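Local coordinates for protein flavin-containing monooxygenase (Allium sativum, PDB 6WPU) that probably uses its bound FAD to oxygenate the sulfur of S-allyl-L-cysteine, as a flavin-dependent S-monooxygenase of garlic, at residues V297-V309 / P325-W339. Residues are numbered along the deposited sequence; the frame is centred on the assembly and turned at random.
With SO4 (sulfate ion), chain E.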
ATOM      1  N   VAL A 297       6.378  -7.306   1.675  1.00 34.43           N
ATOM      2  CA  VAL A 297       7.606  -6.993   0.963  1.00 31.67           C
ATOM      3  C   VAL A 297       7.242  -6.660  -0.483  1.00 35.37           C
ATOM      4  O   VAL A 297       6.167  -7.009  -0.984  1.00 32.96           O
ATOM      5  CB  VAL A 297       8.639  -8.136   1.016  1.00 34.25           C
ATOM      6  CG1 VAL A 297       8.995  -8.482   2.464  1.00 36.95           C
ATOM      7  CG2 VAL A 297       8.112  -9.352   0.299  1.00 34.35           C
ATOM      8  N   TYR A 298       8.144  -5.932  -1.134  1.00 33.60           N
ATOM      9  CA  TYR A 298       8.041  -5.692  -2.565  1.00 31.83           C
ATOM     10  C   TYR A 298       8.297  -6.991  -3.304  1.00 37.02           C
ATOM     11  O   TYR A 298       9.091  -7.822  -2.867  1.00 38.03           O
ATOM     12  CB  TYR A 298       9.057  -4.634  -2.997  1.00 28.83           C
ATOM     13  CG  TYR A 298       8.812  -3.299  -2.333  1.00 32.43           C
ATOM     14  CD1 TYR A 298       9.522  -2.927  -1.197  1.00 28.60           C
ATOM     15  CD2 TYR A 298       7.842  -2.419  -2.829  1.00 30.06           C
ATOM     16  CE1 TYR A 298       9.299  -1.705  -0.574  1.00 29.68           C
ATOM     17  CE2 TYR A 298       7.607  -1.199  -2.218  1.00 28.17           C
ATOM     18  CZ  TYR A 298       8.338  -0.850  -1.077  1.00 32.88           C
ATOM     19  OH  TYR A 298       8.132   0.360  -0.434  1.00 32.47           O
ATOM     20  N   ASN A 299       7.623  -7.169  -4.436  1.00 36.54           N
ATOM     21  CA  ASN A 299       7.737  -8.431  -5.164  1.00 39.95           C
ATOM     22  C   ASN A 299       7.384  -8.173  -6.625  1.00 35.72           C
ATOM     23  O   ASN A 299       6.221  -7.886  -6.919  1.00 34.83           O
ATOM     24  CB  ASN A 299       6.810  -9.471  -4.533  1.00 30.39           C
ATOM     25  CG  ASN A 299       6.982 -10.847  -5.122  1.00 35.12           C
ATOM     26  OD1 ASN A 299       8.093 -11.291  -5.362  1.00 41.66           O
ATOM     27  ND2 ASN A 299       5.873 -11.526  -5.377  1.00 37.84           N
ATOM     28  N   PHE A 300       8.373  -8.274  -7.528  1.00 40.15           N
ATOM     29  CA  PHE A 300       8.166  -8.135  -8.979  1.00 44.44           C
ATOM     30  C   PHE A 300       8.745  -9.333  -9.717  1.00 43.20           C
ATOM     31  O   PHE A 300       9.744  -9.201 -10.433  1.00 45.36           O
ATOM     32  CB  PHE A 300       8.831  -6.892  -9.566  1.00 39.99           C
ATOM     33  CG  PHE A 300       8.871  -5.732  -8.669  1.00 37.47           C
ATOM     34  CD1 PHE A 300      10.028  -5.425  -7.979  1.00 40.72           C
ATOM     35  CD2 PHE A 300       7.782  -4.892  -8.568  1.00 38.49           C
ATOM     36  CE1 PHE A 300      10.082  -4.325  -7.156  1.00 35.92           C
ATOM     37  CE2 PHE A 300       7.825  -3.783  -7.744  1.00 40.29           C
ATOM     38  CZ  PHE A 300       8.986  -3.506  -7.028  1.00 38.56           C
ATOM     39  N   PRO A 301       8.130 -10.506  -9.599  1.00 44.07           N
ATOM     40  CA  PRO A 301       8.724 -11.693 -10.244  1.00 48.55           C
ATOM     41  C   PRO A 301       8.853 -11.561 -11.767  1.00 47.48           C
ATOM     42  O   PRO A 301       9.767 -12.137 -12.372  1.00 47.07           O
ATOM     43  CB  PRO A 301       7.770 -12.822  -9.830  1.00 51.21           C
ATOM     44  CG  PRO A 301       6.474 -12.128  -9.463  1.00 50.04           C
ATOM     45  CD  PRO A 301       6.862 -10.797  -8.907  1.00 44.93           C
ATOM     46  N   PHE A 302       8.004 -10.767 -12.397  1.00 38.44           N
ATOM     47  CA  PHE A 302       8.007 -10.665 -13.848  1.00 38.39           C
ATOM     48  C   PHE A 302       9.136  -9.796 -14.379  1.00 39.43           C
ATOM     49  O   PHE A 302       9.382  -9.794 -15.591  1.00 42.63           O
ATOM     50  CB  PHE A 302       6.663 -10.102 -14.295  1.00 35.99           C
ATOM     51  CG  PHE A 302       6.247  -8.876 -13.523  1.00 36.17           C
ATOM     52  CD1 PHE A 302       6.724  -7.627 -13.881  1.00 32.84           C
ATOM     53  CD2 PHE A 302       5.412  -8.979 -12.420  1.00 37.17           C
ATOM     54  CE1 PHE A 302       6.357  -6.479 -13.169  1.00 32.81           C
ATOM     55  CE2 PHE A 302       5.036  -7.840 -11.706  1.00 39.33           C
ATOM     56  CZ  PHE A 302       5.510  -6.584 -12.087  1.00 32.50           C
ATOM     57  N   LEU A 303       9.819  -9.045 -13.519  1.00 36.02           N
ATOM     58  CA  LEU A 303      10.647  -7.940 -13.976  1.00 40.78           C
ATOM     59  C   LEU A 303      12.091  -8.399 -14.151  1.00 44.91           C
ATOM     60  O   LEU A 303      12.737  -8.815 -13.184  1.00 40.60           O
ATOM     61  CB  LEU A 303      10.552  -6.775 -12.994  1.00 40.44           C
ATOM     62  CG  LEU A 303      11.304  -5.525 -13.432  1.00 45.82           C
ATOM     63  CD1 LEU A 303      10.884  -5.109 -14.853  1.00 45.45           C
ATOM     64  CD2 LEU A 303      11.073  -4.414 -12.422  1.00 42.47           C
ATOM     65  N   ASN A 304      12.599  -8.309 -15.383  1.00 42.53           N
ATOM     66  CA  ASN A 304      13.963  -8.718 -15.712  1.00 45.92           C
ATOM     67  C   ASN A 304      14.766  -7.492 -16.129  1.00 48.24           C
ATOM     68  O   ASN A 304      14.573  -6.965 -17.228  1.00 50.43           O
ATOM     69  CB  ASN A 304      13.963  -9.785 -16.804  1.00 48.56           C
ATOM     70  CG  ASN A 304      13.170 -11.030 -16.391  1.00 59.68           C
ATOM     71  OD1 ASN A 304      12.236 -11.445 -17.076  1.00 69.95           O
ATOM     72  ND2 ASN A 304      13.523 -11.606 -15.247  1.00 57.53           N
ATOM     73  N   THR A 305      15.669  -7.049 -15.249  1.00 43.25           N
ATOM     74  CA  THR A 305      16.515  -5.883 -15.484  1.00 45.95           C
ATOM     75  C   THR A 305      18.004  -6.221 -15.474  1.00 49.10           C
ATOM     76  O   THR A 305      18.828  -5.302 -15.481  1.00 50.26           O
ATOM     77  CB  THR A 305      16.229  -4.804 -14.435  1.00 42.70           C
ATOM     78  OG1 THR A 305      16.546  -5.304 -13.121  1.00 42.07           O
ATOM     79  CG2 THR A 305      14.762  -4.408 -14.477  1.00 38.96           C
ATOM     80  N   ASN A 306      18.368  -7.509 -15.447  1.00 55.08           N
ATOM     81  CA  ASN A 306      19.768  -7.946 -15.372  1.00 61.89           C
ATOM     82  C   ASN A 306      20.466  -7.408 -14.123  1.00 58.98           C
ATOM     83  O   ASN A 306      21.654  -7.070 -14.147  1.00 58.17           O
ATOM     84  CB  ASN A 306      20.543  -7.553 -16.629  1.00 73.80           C
ATOM     85  CG  ASN A 306      20.492  -8.618 -17.686  1.00 84.34           C
ATOM     86  OD1 ASN A 306      19.567  -8.658 -18.497  1.00 85.63           O
ATOM     87  ND2 ASN A 306      21.488  -9.500 -17.683  1.00 89.26           N
ATOM     88  N   GLY A 307      19.720  -7.319 -13.023  1.00 53.44           N
ATOM     89  CA  GLY A 307      20.259  -6.854 -11.765  1.00 52.72           C
ATOM     90  C   GLY A 307      20.281  -5.353 -11.579  1.00 51.58           C
ATOM     91  O   GLY A 307      20.660  -4.890 -10.493  1.00 52.09           O
ATOM     92  N   ILE A 308      19.889  -4.577 -12.596  1.00 45.25           N
ATOM     93  CA  ILE A 308      19.865  -3.122 -12.463  1.00 44.26           C
ATOM     94  C   ILE A 308      18.900  -2.701 -11.360  1.00 44.29           C
ATOM     95  O   ILE A 308      19.170  -1.761 -10.603  1.00 43.39           O
ATOM     96  CB  ILE A 308      19.506  -2.468 -13.813  1.00 44.44           C
ATOM     97  CG1 ILE A 308      20.653  -2.640 -14.805  1.00 46.98           C
ATOM     98  CG2 ILE A 308      19.189  -0.981 -13.636  1.00 36.85           C
ATOM     99  CD1 ILE A 308      20.309  -2.141 -16.188  1.00 50.81           C
ATOM    100  N   VAL A 309      17.756  -3.369 -11.262  1.00 41.42           N
ATOM    101  CA  VAL A 309      16.815  -3.141 -10.174  1.00 46.21           C
ATOM    102  C   VAL A 309      16.817  -4.382  -9.297  1.00 40.12           C
ATOM    103  O   VAL A 309      16.552  -5.489  -9.783  1.00 38.95           O
ATOM    104  CB  VAL A 309      15.400  -2.838 -10.686  1.00 45.00           C
ATOM    105  CG1 VAL A 309      14.435  -2.701  -9.503  1.00 42.79           C
ATOM    106  CG2 VAL A 309      15.396  -1.576 -11.537  1.00 44.96           C
ATOM    107  N   PRO A 325      14.542   3.964 -12.119  1.00 35.41           N
ATOM    108  CA  PRO A 325      15.890   3.370 -12.128  1.00 37.02           C
ATOM    109  C   PRO A 325      16.824   4.206 -12.983  1.00 41.65           C
ATOM    110  O   PRO A 325      16.578   4.369 -14.189  1.00 42.04           O
ATOM    111  CB  PRO A 325      15.670   1.978 -12.748  1.00 40.25           C
ATOM    112  CG  PRO A 325      14.180   1.731 -12.669  1.00 36.05           C
ATOM    113  CD  PRO A 325      13.535   3.097 -12.742  1.00 33.80           C
ATOM    114  N   PRO A 326      17.895   4.767 -12.398  1.00 42.43           N
ATOM    115  CA  PRO A 326      18.717   5.731 -13.151  1.00 40.46           C
ATOM    116  C   PRO A 326      19.209   5.204 -14.486  1.00 44.73           C
ATOM    117  O   PRO A 326      19.147   5.931 -15.482  1.00 45.63           O
ATOM    118  CB  PRO A 326      19.876   6.024 -12.190  1.00 42.14           C
ATOM    119  CG  PRO A 326      19.278   5.805 -10.817  1.00 42.85           C
ATOM    120  CD  PRO A 326      18.345   4.629 -10.997  1.00 45.80           C
ATOM    121  N   LEU A 327      19.661   3.949 -14.546  1.00 44.27           N
ATOM    122  CA  LEU A 327      20.193   3.421 -15.796  1.00 46.99           C
ATOM    123  C   LEU A 327      19.113   3.142 -16.833  1.00 46.14           C
ATOM    124  O   LEU A 327      19.431   3.062 -18.017  1.00 41.93           O
ATOM    125  CB  LEU A 327      20.991   2.147 -15.531  1.00 43.47           C
ATOM    126  CG  LEU A 327      22.317   2.414 -14.827  1.00 52.90           C
ATOM    127  CD1 LEU A 327      23.107   1.129 -14.622  1.00 52.50           C
ATOM    128  CD2 LEU A 327      23.110   3.448 -15.619  1.00 53.61           C
ATOM    129  N   LEU A 328      17.854   3.000 -16.425  1.00 42.75           N
ATOM    130  CA  LEU A 328      16.773   2.630 -17.327  1.00 43.31           C
ATOM    131  C   LEU A 328      15.716   3.720 -17.455  1.00 43.37           C
ATOM    132  O   LEU A 328      14.642   3.461 -18.003  1.00 45.72           O
ATOM    133  CB  LEU A 328      16.113   1.331 -16.854  1.00 43.42           C
ATOM    134  CG  LEU A 328      17.004   0.096 -16.732  1.00 44.78           C
ATOM    135  CD1 LEU A 328      16.253  -1.020 -16.018  1.00 48.08           C
ATOM    136  CD2 LEU A 328      17.445  -0.344 -18.110  1.00 46.63           C
ATOM    137  N   ALA A 329      15.987   4.920 -16.958  1.00 44.45           N
ATOM    138  CA  ALA A 329      15.007   5.998 -16.963  1.00 43.37           C
ATOM    139  C   ALA A 329      15.048   6.732 -18.296  1.00 43.72           C
ATOM    140  O   ALA A 329      16.131   6.929 -18.853  1.00 46.51           O
ATOM    141  CB  ALA A 329      15.287   6.990 -15.835  1.00 41.31           C
ATOM    142  N   PRO A 330      13.894   7.179 -18.823  1.00 43.08           N
ATOM    143  CA  PRO A 330      12.562   7.056 -18.221  1.00 37.51           C
ATOM    144  C   PRO A 330      11.720   5.877 -18.722  1.00 38.22           C
ATOM    145  O   PRO A 330      10.529   5.823 -18.418  1.00 36.96           O
ATOM    146  CB  PRO A 330      11.895   8.357 -18.633  1.00 37.07           C
ATOM    147  CG  PRO A 330      12.447   8.586 -20.060  1.00 33.35           C
ATOM    148  CD  PRO A 330      13.881   8.072 -20.008  1.00 39.37           C
ATOM    149  N   SER A 331      12.316   4.956 -19.485  1.00 36.76           N
ATOM    150  CA  SER A 331      11.530   3.883 -20.083  1.00 31.54           C
ATOM    151  C   SER A 331      11.031   2.873 -19.043  1.00 33.62           C
ATOM    152  O   SER A 331      10.115   2.093 -19.325  1.00 34.95           O
ATOM    153  CB  SER A 331      12.353   3.195 -21.188  1.00 36.42           C
ATOM    154  OG  SER A 331      13.378   2.374 -20.658  1.00 38.78           O
ATOM    155  N   LEU A 332      11.595   2.860 -17.841  1.00 33.26           N
ATOM    156  CA  LEU A 332      11.040   2.029 -16.783  1.00 35.42           C
ATOM    157  C   LEU A 332      10.818   2.911 -15.564  1.00 35.72           C
ATOM    158  O   LEU A 332      11.695   3.703 -15.202  1.00 38.04           O
ATOM    159  CB  LEU A 332      11.956   0.842 -16.463  1.00 30.06           C
ATOM    160  CG  LEU A 332      11.451  -0.079 -15.343  1.00 32.77           C
ATOM    161  CD1 LEU A 332      10.195  -0.847 -15.778  1.00 25.29           C
ATOM    162  CD2 LEU A 332      12.544  -1.034 -14.902  1.00 32.55           C
ATOM    163  N   SER A 333       9.638   2.800 -14.957  1.00 31.46           N
ATOM    164  CA  SER A 333       9.314   3.575 -13.766  1.00 31.42           C
ATOM    165  C   SER A 333       8.353   2.785 -12.878  1.00 33.33           C
ATOM    166  O   SER A 333       7.711   1.819 -13.318  1.00 29.71           O
ATOM    167  CB  SER A 333       8.709   4.925 -14.142  1.00 32.23           C
ATOM    168  OG  SER A 333       7.498   4.737 -14.850  1.00 34.13           O
ATOM    169  N   PHE A 334       8.259   3.216 -11.617  1.00 30.86           N
ATOM    170  CA  PHE A 334       7.419   2.565 -10.611  1.00 31.61           C
ATOM    171  C   PHE A 334       6.503   3.595  -9.971  1.00 33.10           C
ATOM    172  O   PHE A 334       6.974   4.653  -9.538  1.00 31.21           O
ATOM    173  CB  PHE A 334       8.267   1.894  -9.514  1.00 30.46           C
ATOM    174  CG  PHE A 334       9.117   0.754 -10.002  1.00 29.74           C
ATOM    175  CD1 PHE A 334      10.297   1.002 -10.687  1.00 32.73           C
ATOM    176  CD2 PHE A 334       8.741  -0.560  -9.762  1.00 33.84           C
ATOM    177  CE1 PHE A 334      11.091  -0.046 -11.143  1.00 35.19           C
ATOM    178  CE2 PHE A 334       9.531  -1.621 -10.207  1.00 34.11           C
ATOM    179  CZ  PHE A 334      10.706  -1.360 -10.902  1.00 35.09           C
ATOM    180  N   VAL A 335       5.205   3.284  -9.883  1.00 30.99           N
ATOM    181  CA  VAL A 335       4.245   4.146  -9.193  1.00 33.77           C
ATOM    182  C   VAL A 335       3.794   3.449  -7.909  1.00 32.75           C
ATOM    183  O   VAL A 335       3.427   2.270  -7.926  1.00 29.98           O
ATOM    184  CB  VAL A 335       3.043   4.503 -10.086  1.00 30.22           C
ATOM    185  CG1 VAL A 335       1.990   5.283  -9.289  1.00 26.14           C
ATOM    186  CG2 VAL A 335       3.490   5.362 -11.257  1.00 29.07           C
ATOM    187  N   GLY A 336       3.837   4.176  -6.796  1.00 29.73           N
ATOM    188  CA  GLY A 336       3.291   3.670  -5.548  1.00 31.97           C
ATOM    189  C   GLY A 336       4.254   2.891  -4.674  1.00 32.20           C
ATOM    190  O   GLY A 336       3.800   2.156  -3.791  1.00 35.83           O
ATOM    191  N   ILE A 337       5.566   3.015  -4.907  1.00 35.91           N
ATOM    192  CA  ILE A 337       6.548   2.394  -4.013  1.00 35.80           C
ATOM    193  C   ILE A 337       6.474   2.940  -2.585  1.00 34.57           C
ATOM    194  O   ILE A 337       6.521   2.138  -1.642  1.00 33.37           O
ATOM    195  CB  ILE A 337       7.964   2.528  -4.606  1.00 35.49           C
ATOM    196  CG1 ILE A 337       8.109   1.745  -5.928  1.00 35.42           C
ATOM    197  CG2 ILE A 337       9.011   2.090  -3.595  1.00 34.90           C
ATOM    198  CD1 ILE A 337       7.920   0.271  -5.797  1.00 34.04           C
ATOM    199  N   PRO A 338       6.403   4.256  -2.352  1.00 35.34           N
ATOM    200  CA  PRO A 338       6.516   4.758  -0.972  1.00 32.70           C
ATOM    201  C   PRO A 338       5.416   4.227  -0.062  1.00 39.61           C
ATOM    202  O   PRO A 338       4.343   3.821  -0.508  1.00 37.41           O
ATOM    203  CB  PRO A 338       6.416   6.278  -1.139  1.00 33.28           C
ATOM    204  CG  PRO A 338       6.932   6.529  -2.560  1.00 33.99           C
ATOM    205  CD  PRO A 338       6.389   5.364  -3.334  1.00 33.05           C
ATOM    206  N   TRP A 339       5.702   4.218   1.240  1.00 43.19           N
ATOM    207  CA  TRP A 339       4.705   3.777   2.210  1.00 43.44           C
ATOM    208  C   TRP A 339       4.687   4.724   3.402  1.00 37.65           C
ATOM    209  O   TRP A 339       5.499   5.653   3.502  1.00 38.89           O
ATOM    210  CB  TRP A 339       4.914   2.320   2.654  1.00 40.94           C
ATOM    211  CG  TRP A 339       6.296   1.951   3.103  1.00 41.07           C
ATOM    212  CD1 TRP A 339       7.402   1.804   2.318  1.00 38.47           C
ATOM    213  CD2 TRP A 339       6.709   1.628   4.442  1.00 40.56           C
ATOM    214  NE1 TRP A 339       8.485   1.433   3.081  1.00 42.90           N
ATOM    215  CE2 TRP A 339       8.087   1.313   4.389  1.00 45.70           C
ATOM    216  CE3 TRP A 339       6.052   1.578   5.677  1.00 43.87           C
ATOM    217  CZ2 TRP A 339       8.823   0.956   5.530  1.00 50.52           C
ATOM    218  CZ3 TRP A 339       6.793   1.217   6.824  1.00 47.87           C
ATOM    219  CH2 TRP A 339       8.159   0.915   6.733  1.00 49.08           C
TER
HETATM  220  S   SO4 E 504      16.903 -10.124 -13.327  0.85 85.97           S
HETATM  221  O1  SO4 E 504      17.990 -10.682 -12.520  0.85 83.36           O
HETATM  222  O2  SO4 E 504      15.700 -10.932 -13.099  0.85 84.37           O
HETATM  223  O3  SO4 E 504      17.264 -10.152 -14.754  0.85 82.32           O
HETATM  224  O4  SO4 E 504      16.661  -8.738 -12.911  0.85 80.04           O
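Pro325 receives Val309 on its ring, CG2 of the valine standing 3.7 Å from CG of the proline, in the turn region that leads up to strand 332-334 of the FAD-binding Rossmann-type domain. That strand forms one border of the five-stranded parallel sheet, and loop 297-309 lies over its Leu332 and Phe334, a worked example of an irregular loop roofing a sheet edge with apolar groups. Further along, Leu328 and Ile308 reach toward each other tip to tip, with CD1 of the leucine 3.8 Å from CG2 of the isoleucine; the same CD1 meets the Thr305 methyl. On the strand, Leu332 brings CD2 to within 4.1 Å of Thr305 CG2. Phe334 comes next and carries the middle of the contact. Its edge points at one face of Phe300 in an edge-to-face pair (planes at 61°), while CD2 of Leu303, whose CG lies opposite the backbone N (chi1 -176°), presses against the ring edge 3.4 Å from CZ. Phe300 CB lies over one face of the Phe302 ring, and Phe302 touches the FAD. Ile337 then sets CD1 at the edge of Phe300 and CG2 beside the Tyr298 ring, and its carbonyl O accepts a hydrogen bond from the Tyr298 hydroxyl, with OH and O 2.7 Å apart and the donor tilted 34° from the carbonyl plane. Replacing Tyr298 by a phenylalanine would probably keep much of the ring packing but leave the carbonyl of buried Ile337 without this donor. At Trp339, CD1 of the indole lies 3.2 Å from Tyr298 OH.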